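Local atomic coordinates of conserved domain protein (Streptococcus pneumoniae, PDB entry 4IAJ), a protein that is of unknown function, being a small alpha/beta protein of the DUF4649 family that is disulfide-linked in pairs in the crystal. Residues R31-C36 and G60-I65. Sequence-based numbering, arbitrary orientation. Where two conformers were deposited one is given.
With EDO (1,2-ethanediol), chain P.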
loop_
_atom_site.group_PDB
_atom_site.type_symbol
_atom_site.label_atom_id
_atom_site.label_comp_id
_atom_site.label_asym_id
_atom_site.label_seq_id
_atom_site.Cartn_x
_atom_site.Cartn_y
_atom_site.Cartn_z
ATOM N N ARG B 31 1.798 20.804 -2.622
ATOM C CA ARG B 31 2.607 19.983 -3.505
ATOM C C ARG B 31 2.995 18.663 -2.836
ATOM O O ARG B 31 2.923 17.617 -3.483
ATOM C CB ARG B 31 3.894 20.701 -3.942
ATOM C CG ARG B 31 3.885 21.209 -5.372
ATOM C CD ARG B 31 5.305 21.491 -5.870
ATOM N NE ARG B 31 5.946 22.570 -5.112
ATOM C CZ ARG B 31 5.690 23.869 -5.271
ATOM N NH1 ARG B 31 4.803 24.286 -6.176
ATOM N NH2 ARG B 31 6.324 24.762 -4.521
ATOM N N SER B 32 3.424 18.715 -1.569
ATOM C CA SER B 32 3.828 17.488 -0.852
ATOM C C SER B 32 2.641 16.539 -0.658
ATOM O O SER B 32 2.796 15.306 -0.743
ATOM C CB SER B 32 4.498 17.793 0.501
ATOM O OG SER B 32 3.555 18.146 1.512
ATOM N N GLN B 33 1.451 17.100 -0.429
ATOM C CA GLN B 33 0.271 16.248 -0.271
ATOM C C GLN B 33 -0.095 15.560 -1.592
ATOM O O GLN B 33 -0.488 14.383 -1.576
ATOM C CB GLN B 33 -0.896 17.045 0.315
ATOM C CG GLN B 33 -0.626 17.484 1.750
ATOM C CD GLN B 33 -0.877 16.381 2.748
ATOM O OE1 GLN B 33 -1.971 15.833 2.803
ATOM N NE2 GLN B 33 0.124 16.057 3.549
ATOM N N GLN B 34 0.082 16.243 -2.718
ATOM C CA GLN B 34 -0.201 15.652 -4.024
ATOM C C GLN B 34 0.854 14.611 -4.432
ATOM O O GLN B 34 0.550 13.637 -5.152
ATOM C CB GLN B 34 -0.318 16.751 -5.097
ATOM C CG GLN B 34 -0.752 16.234 -6.472
ATOM C CD GLN B 34 -1.166 17.342 -7.443
ATOM O OE1 GLN B 34 -0.825 18.506 -7.254
ATOM N NE2 GLN B 34 -1.902 16.972 -8.497
ATOM N N ALA B 35 2.083 14.787 -3.952
ATOM C CA ALA B 35 3.196 13.940 -4.419
ATOM C C ALA B 35 3.197 12.539 -3.790
ATOM O O ALA B 35 3.654 11.595 -4.442
ATOM C CB ALA B 35 4.542 14.636 -4.199
ATOM N N CYS B 36 2.657 12.385 -2.576
ATOM C CA CYS B 36 2.620 11.075 -1.916
ATOM C C CYS B 36 1.302 10.352 -2.161
ATOM O O CYS B 36 0.211 10.914 -2.025
ATOM C CB CYS B 36 2.875 11.152 -0.398
ATOM S SG CYS B 36 4.398 11.983 0.094
ATOM N N GLY B 60 -5.331 15.969 15.923
ATOM C CA GLY B 60 -5.571 15.017 14.871
ATOM C C GLY B 60 -4.267 14.496 14.331
ATOM O O GLY B 60 -3.185 14.776 14.890
ATOM N N THR B 61 -4.395 13.710 13.266
ATOM C CA THR B 61 -3.274 13.074 12.605
ATOM C C THR B 61 -2.653 14.008 11.595
ATOM O O THR B 61 -3.267 15.002 11.169
ATOM C CB THR B 61 -3.702 11.818 11.827
ATOM O OG1 THR B 61 -4.697 12.182 10.863
ATOM C CG2 THR B 61 -4.268 10.772 12.745
ATOM N N TYR B 62 -1.428 13.670 11.196
ATOM C CA TYR B 62 -0.730 14.413 10.176
ATOM C C TYR B 62 -1.546 14.386 8.893
ATOM O O TYR B 62 -1.701 15.398 8.245
ATOM C CB TYR B 62 0.657 13.812 9.931
ATOM C CG TYR B 62 1.496 14.570 8.932
ATOM C CD1 TYR B 62 1.286 14.409 7.556
ATOM C CD2 TYR B 62 2.488 15.449 9.343
ATOM C CE1 TYR B 62 2.031 15.110 6.635
ATOM C CE2 TYR B 62 3.245 16.148 8.416
ATOM C CZ TYR B 62 3.011 15.963 7.064
ATOM O OH TYR B 62 3.753 16.665 6.145
ATOM N N GLY B 63 -2.076 13.219 8.552
ATOM C CA GLY B 63 -2.843 13.031 7.326
ATOM C C GLY B 63 -4.066 13.908 7.204
ATOM O O GLY B 63 -4.443 14.252 6.113
ATOM N N ASP B 64 -4.666 14.289 8.329
ATOM C CA ASP B 64 -5.870 15.136 8.312
ATOM C C ASP B 64 -5.602 16.644 8.322
ATOM O O ASP B 64 -6.549 17.449 8.292
ATOM C CB ASP B 64 -6.754 14.798 9.515
ATOM C CG ASP B 64 -7.548 13.540 9.321
ATOM O OD1 ASP B 64 -7.768 13.132 8.160
ATOM O OD2 ASP B 64 -7.990 12.969 10.336
ATOM N N ILE B 65 -4.337 17.045 8.357
ATOM C CA ILE B 65 -4.008 18.476 8.326
ATOM C C ILE B 65 -4.452 19.173 7.051
ATOM O O ILE B 65 -5.032 20.258 7.109
ATOM C CB ILE B 65 -2.511 18.750 8.522
ATOM C CG1 ILE B 65 -2.067 18.314 9.914
ATOM C CG2 ILE B 65 -2.237 20.251 8.366
ATOM C CD1 ILE B 65 -0.565 18.377 10.111
HETATM C C1 EDO P . -4.731 9.077 8.349
HETATM O O1 EDO P . -5.186 10.315 8.910
HETATM C C2 EDO P . -4.690 9.091 6.821
HETATM O O2 EDO P . -4.819 10.409 6.262
HETATM O O HOH W 1 2.948 16.732 3.625
HETATM O O HOH W 2 -3.167 13.653 4.039
#
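Gln33 and Tyr62 meet obliquely, with the amide and ring planes 44° apart and Gln33 NE2 3.7 Å from Tyr62 CE1. No direct hydrogen bond joins the two segments; two waters complete the bridge. The first accepts from Gln33 NE2 at 2.9 Å, donates to Ser32 OG at 2.6 Å, and lies in the Tyr62 ring plane, 2.6 Å from Tyr62 OH. The second donates both its hydrogens, to Gln33 OE1 at 2.8 Å and to Gly63 O at 2.5 Å, a short distance whose exact length is doubtful. The waters are consistent with this amide orientation, C=O to the second and NH2 to the first, in the one described of two deposited Gln33 conformers. A bend at chi2 (-80°) turns the amide from the helix toward the loop. Behind the contact, Thr61 OG1 accepts from Asp64 N at 3.3 Å, an ST motif. The contact thus links the last turn of helix 26-35 to the loop between strand 54-56 and helix 65-71. Tyr62 reaches the first water from a buried position, its side chain packed on Ile9 of strand 7-12 and on Val21 and Phe23 of strand 18-23, its ring meeting that of Tyr11 with the planes at about 80°.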